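PDB 6E1Q: indole-3-acetic acid-amido synthetase GH3.15 from Arabidopsis thaliana, which conjugates glutamine, and possibly cysteine, to indole-3-butyric acid, and glutamine to the herbicide 2,4-DB, in an ATP-dependent adenylating reaction. Local coordinates for residues Y515-R519 against K520-N524; V431-D435 against M436-Y440. One frame throughout, in Å; residues are numbered along the deposited sequence.

Contact 1. Residues Y515-R519 against K520-N524; sequences YRKGR and KNDKN
Lys517 and Asp522 form the one salt bridge between 515-519 and 520-524. Lys517 NZ lies 2.5 Å from Asp522 OD1, a short bond that meets the oxygen on its syn side and 19° out of the carboxylate plane. The second oxygen is also near, Asp522 OD2 lying 2.9 Å from Lys517 NZ, and the two side chains cross obliquely, with Lys517 CD and CE passing close to both oxygens. CG of Lys517 stands anti to the backbone N (chi1 -175°), and bends at chi2 and chi3 bring the end of the chain back to the acid. The two residues are five apart, a spacing consistent with the wider turn of the backbone here.

That widening is recorded in the main-chain bonds. Lys520 N still binds Arg516 O in the regular i to i+4 pattern, at 2.8 Å. Lys517 O then takes two donors from opposite faces of its carbonyl plane, Asn521 N and Asp522 N, each at 2.8 Å, the second bond being i to i+5. Lys523 N repeats the longer step to Gly518 O at 2.9 Å.

Nonpolar contact is modest. Asp522 CB comes to 3.7 Å from Gly518 CA, against a helix surface without a side chain, and Lys517 CG lies beside Asn521 CB at 3.9 Å.

Both arginines find their polar partners elsewhere in the chain: Arg519 NE forms a salt bridge with Glu508, while Arg516 binds the carbonyl oxygens of Leu511 and Ser585.

With Lys523 leaving helical geometry at positive phi (79°), the arrangement is the C-terminal end of an alpha-helix that closes through a pi-type turn, here on helix 513-522 of the GH3 C-terminal domain.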
loop_
_atom_site.group_PDB
_atom_site.type_symbol
_atom_site.label_atom_id
_atom_site.label_comp_id
_atom_site.label_asym_id
_atom_site.label_seq_id
_atom_site.Cartn_x
_atom_site.Cartn_y
_atom_site.Cartn_z
ATOM N N TYR A 515 -25.214 1.711 13.773
ATOM C CA TYR A 515 -24.742 0.788 14.800
ATOM C C TYR A 515 -25.243 1.208 16.177
ATOM O O TYR A 515 -25.789 0.397 16.932
ATOM C CB TYR A 515 -23.206 0.715 14.795
ATOM C CG TYR A 515 -22.665 -0.235 15.844
ATOM C CD1 TYR A 515 -22.422 0.197 17.153
ATOM C CD2 TYR A 515 -22.432 -1.574 15.542
ATOM C CE1 TYR A 515 -21.950 -0.682 18.126
ATOM C CE2 TYR A 515 -21.955 -2.456 16.502
ATOM C CZ TYR A 515 -21.716 -1.997 17.790
ATOM O OH TYR A 515 -21.262 -2.863 18.745
ATOM N N ARG A 516 -25.062 2.481 16.523
ATOM C CA ARG A 516 -25.314 2.889 17.899
ATOM C C ARG A 516 -26.806 2.895 18.203
ATOM O O ARG A 516 -27.224 2.469 19.287
ATOM C CB ARG A 516 -24.677 4.251 18.158
ATOM C CG ARG A 516 -23.158 4.161 18.265
ATOM C CD ARG A 516 -22.509 5.502 18.588
ATOM N NE ARG A 516 -22.432 6.361 17.410
ATOM C CZ ARG A 516 -23.285 7.344 17.142
ATOM N NH1 ARG A 516 -24.289 7.604 17.969
ATOM N NH2 ARG A 516 -23.134 8.067 16.044
ATOM N N LYS A 517 -27.625 3.346 17.248
ATOM C CA LYS A 517 -29.071 3.216 17.397
ATOM C C LYS A 517 -29.470 1.751 17.522
ATOM O O LYS A 517 -30.350 1.404 18.319
ATOM C CB LYS A 517 -29.783 3.879 16.217
ATOM C CG LYS A 517 -31.291 3.900 16.344
ATOM C CD LYS A 517 -31.990 2.890 15.475
ATOM C CE LYS A 517 -33.288 3.487 14.937
ATOM N NZ LYS A 517 -34.170 2.456 14.344
ATOM N N GLY A 518 -28.812 0.873 16.760
ATOM C CA GLY A 518 -29.047 -0.552 16.917
ATOM C C GLY A 518 -28.753 -1.041 18.323
ATOM O O GLY A 518 -29.484 -1.867 18.869
ATOM N N ARG A 519 -27.677 -0.535 18.928
ATOM C CA ARG A 519 -27.314 -0.977 20.269
ATOM C C ARG A 519 -28.260 -0.393 21.309
ATOM O O ARG A 519 -28.754 -1.108 22.189
ATOM C CB ARG A 519 -25.871 -0.582 20.580
ATOM C CG ARG A 519 -24.840 -1.601 20.106
ATOM C CD ARG A 519 -24.816 -2.754 21.075
ATOM N NE ARG A 519 -23.878 -2.503 22.156
ATOM C CZ ARG A 519 -24.130 -2.731 23.439
ATOM N NH1 ARG A 519 -25.301 -3.220 23.806
ATOM N NH2 ARG A 519 -23.203 -2.469 24.352
ATOM N N LYS A 520 -28.528 0.906 21.220
ATOM C CA LYS A 520 -29.228 1.582 22.301
ATOM C C LYS A 520 -30.737 1.475 22.134
ATOM O O LYS A 520 -31.450 1.128 23.082
ATOM C CB LYS A 520 -28.777 3.047 22.374
ATOM C CG LYS A 520 -29.671 3.933 23.223
ATOM C CD LYS A 520 -29.337 5.407 23.028
ATOM C CE LYS A 520 -29.817 6.235 24.208
ATOM N NZ LYS A 520 -29.743 5.447 25.467
ATOM N N ASN A 521 -31.231 1.722 20.923
ATOM C CA ASN A 521 -32.665 1.766 20.674
ATOM C C ASN A 521 -33.202 0.458 20.097
ATOM O O ASN A 521 -33.945 -0.267 20.767
ATOM C CB ASN A 521 -32.987 2.912 19.715
ATOM C CG ASN A 521 -34.462 3.191 19.625
ATOM O OD1 ASN A 521 -35.278 2.451 20.169
ATOM N ND2 ASN A 521 -34.818 4.256 18.925
ATOM N N ASP A 522 -32.820 0.159 18.851
ATOM C CA ASP A 522 -33.438 -0.928 18.097
ATOM C C ASP A 522 -33.373 -2.258 18.836
ATOM O O ASP A 522 -34.286 -3.080 18.713
ATOM C CB ASP A 522 -32.755 -1.060 16.741
ATOM C CG ASP A 522 -33.310 -0.114 15.717
ATOM O OD1 ASP A 522 -34.266 0.618 16.046
ATOM O OD2 ASP A 522 -32.780 -0.091 14.580
ATOM N N LYS A 523 -32.278 -2.508 19.559
ATOM C CA LYS A 523 -32.013 -3.721 20.346
ATOM C C LYS A 523 -31.554 -4.907 19.499
ATOM O O LYS A 523 -31.422 -6.017 20.031
ATOM C CB LYS A 523 -33.239 -4.129 21.180
ATOM C CG LYS A 523 -33.004 -5.185 22.248
ATOM C CD LYS A 523 -31.756 -4.884 23.050
ATOM C CE LYS A 523 -31.943 -3.620 23.869
ATOM N NZ LYS A 523 -32.474 -3.951 25.218
ATOM N N ASN A 524 -31.273 -4.730 18.207
ATOM C CA ASN A 524 -30.887 -5.879 17.394
ATOM C C ASN A 524 -29.382 -6.120 17.344
ATOM O O ASN A 524 -28.948 -7.106 16.733
ATOM C CB ASN A 524 -31.400 -5.737 15.957
ATOM C CG ASN A 524 -31.082 -4.391 15.352
ATOM O OD1 ASN A 524 -31.962 -3.561 15.160
ATOM N ND2 ASN A 524 -29.803 -4.150 15.085
#

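Contact 2. Residues V431-D435 against M436-Y440; sequences VLSID and MDKTY
A beta hairpin with a classic bulge brings Leu432 against Thr439. They form an antiparallel hydrogen-bonded pair, with Thr439 N 2.8 Å from Leu432 O. The bulge is evident from Thr439 O, which accepts both Val431 N (2.8 Å) and Leu432 N (3.2 Å), the latter on a lone pair in the carbonyl plane. On the sheet face that Leu432 and Thr439 share, their CB atoms are 4.1 Å apart.

In the connecting loop the carboxylate of Asp437 spans two consecutive amides: OD2 receives Ile434 N at 2.6 Å, nearly straight (176°), and OD1 receives Asp435 N. Both are met on their syn sides, though clearly out of the carboxylate plane. The first torsion (chi1 53°) sets CG between backbone N and carbonyl carbon, turning the group back into the loop, where Tyr478 OH also bonds OD2. Replacing this aspartate by alanine is likely to leave the amides of Ile434 and Asp435 without these acceptors, Tyr478 OH without one of its partners, and the loop freer to change shape.

Lys438 curls over the loop to give NZ to Asp435 O at 3.0 Å and to Ser433 OG; that hydroxyl in turn donates to Asp437 O, 2.7 Å from Ser433 OG.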
loop_
_atom_site.group_PDB
_atom_site.type_symbol
_atom_site.label_atom_id
_atom_site.label_comp_id
_atom_site.label_asym_id
_atom_site.label_seq_id
_atom_site.Cartn_x
_atom_site.Cartn_y
_atom_site.Cartn_z
ATOM N N VAL A 431 -16.962 -3.509 5.958
ATOM C CA VAL A 431 -16.250 -4.640 6.538
ATOM C C VAL A 431 -17.105 -5.431 7.529
ATOM O O VAL A 431 -16.832 -6.625 7.739
ATOM C CB VAL A 431 -14.929 -4.204 7.207
ATOM C CG1 VAL A 431 -14.009 -3.520 6.202
ATOM C CG2 VAL A 431 -15.198 -3.294 8.387
ATOM N N LEU A 432 -18.121 -4.823 8.137
ATOM C CA LEU A 432 -18.965 -5.530 9.091
ATOM C C LEU A 432 -20.423 -5.136 8.899
ATOM O O LEU A 432 -20.733 -3.963 8.673
ATOM C CB LEU A 432 -18.535 -5.244 10.538
ATOM C CG LEU A 432 -17.143 -5.732 10.918
ATOM C CD1 LEU A 432 -16.684 -5.066 12.248
ATOM C CD2 LEU A 432 -17.113 -7.254 10.990
ATOM N N SER A 433 -21.310 -6.128 9.007
ATOM C CA SER A 433 -22.747 -5.896 8.864
ATOM C C SER A 433 -23.501 -7.049 9.513
ATOM O O SER A 433 -23.461 -8.174 9.007
ATOM C CB SER A 433 -23.143 -5.764 7.403
ATOM O OG SER A 433 -24.549 -5.600 7.324
ATOM N N ILE A 434 -24.190 -6.771 10.615
ATOM C CA ILE A 434 -25.095 -7.767 11.177
ATOM C C ILE A 434 -26.391 -7.816 10.377
ATOM O O ILE A 434 -26.811 -8.886 9.920
ATOM C CB ILE A 434 -25.340 -7.478 12.668
ATOM C CG1 ILE A 434 -24.038 -7.674 13.441
ATOM C CG2 ILE A 434 -26.455 -8.373 13.213
ATOM C CD1 ILE A 434 -24.075 -7.183 14.839
ATOM N N ASP A 435 -27.029 -6.662 10.170
ATOM C CA ASP A 435 -28.149 -6.597 9.240
ATOM C C ASP A 435 -28.111 -5.278 8.481
ATOM O O ASP A 435 -27.542 -5.212 7.383
ATOM C CB ASP A 435 -29.484 -6.774 9.977
ATOM C CG ASP A 435 -30.689 -6.361 9.137
ATOM O OD1 ASP A 435 -30.844 -6.905 8.021
ATOM O OD2 ASP A 435 -31.493 -5.522 9.611
ATOM N N MET A 436 -28.691 -4.218 9.055
ATOM C CA MET A 436 -28.734 -2.925 8.389
ATOM C C MET A 436 -27.629 -2.013 8.878
ATOM O O MET A 436 -27.418 -0.946 8.292
ATOM C CB MET A 436 -30.132 -2.264 8.568
ATOM C CG MET A 436 -30.308 -0.845 8.008
ATOM S SD MET A 436 -31.832 -0.059 8.552
ATOM C CE MET A 436 -32.158 -0.886 10.087
ATOM N N ASP A 437 -26.892 -2.438 9.903
ATOM C CA ASP A 437 -25.613 -1.821 10.206
ATOM C C ASP A 437 -24.649 -2.130 9.065
ATOM O O ASP A 437 -24.566 -3.274 8.599
ATOM C CB ASP A 437 -25.056 -2.342 11.538
ATOM C CG ASP A 437 -24.988 -3.859 11.603
ATOM O OD1 ASP A 437 -26.058 -4.511 11.564
ATOM O OD2 ASP A 437 -23.862 -4.394 11.700
ATOM N N LYS A 438 -23.982 -1.098 8.557
ATOM C CA LYS A 438 -22.961 -1.250 7.519
ATOM C C LYS A 438 -21.729 -0.486 8.007
ATOM O O LYS A 438 -21.616 0.727 7.803
ATOM C CB LYS A 438 -23.448 -0.743 6.160
ATOM C CG LYS A 438 -24.711 -1.419 5.619
ATOM C CD LYS A 438 -24.558 -2.931 5.483
ATOM C CE LYS A 438 -25.693 -3.527 4.644
ATOM N NZ LYS A 438 -25.886 -4.998 4.853
ATOM N N THR A 439 -20.800 -1.191 8.655
ATOM C CA THR A 439 -19.625 -0.540 9.218
ATOM C C THR A 439 -18.504 -0.559 8.187
ATOM O O THR A 439 -18.105 -1.625 7.702
ATOM C CB THR A 439 -19.201 -1.209 10.520
ATOM O OG1 THR A 439 -20.251 -1.051 11.484
ATOM C CG2 THR A 439 -17.897 -0.582 11.048
ATOM N N TYR A 440 -18.011 0.624 7.850
ATOM C CA TYR A 440 -16.989 0.780 6.833
ATOM C C TYR A 440 -15.611 0.626 7.452
ATOM O O TYR A 440 -15.417 0.813 8.662
ATOM C CB TYR A 440 -17.113 2.144 6.148
ATOM C CG TYR A 440 -18.242 2.210 5.141
ATOM C CD1 TYR A 440 -19.563 2.346 5.558
ATOM C CD2 TYR A 440 -17.991 2.083 3.774
ATOM C CE1 TYR A 440 -20.599 2.392 4.639
ATOM C CE2 TYR A 440 -19.025 2.125 2.842
ATOM C CZ TYR A 440 -20.322 2.280 3.288
ATOM O OH TYR A 440 -21.352 2.321 2.389
#

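In the fold
Contact 2 closes before contact 1 opens along the chain, yet their centres lie 13 Å apart and their nearest atoms about 4 Å, without touching. Tyr478, on strand 477-485, connects them: its hydroxyl bonds Asp437 and Thr439 of the hairpin, while its ring meets that of Tyr515 with planes at about 40°. Ile525, just past the end of contact 1, touches Tyr515 as well as Ile434 and Asp437. The hairpin leads through Tyr440, the N-cap position, into helix 441-452; the side chain of Tyr440 is about 12 Å from that of the ATP-binding Asp408. Contact 1 lies farther out, its centre about 35 Å from that of the chain against about 24 Å for contact 2, and away from the annotated sites.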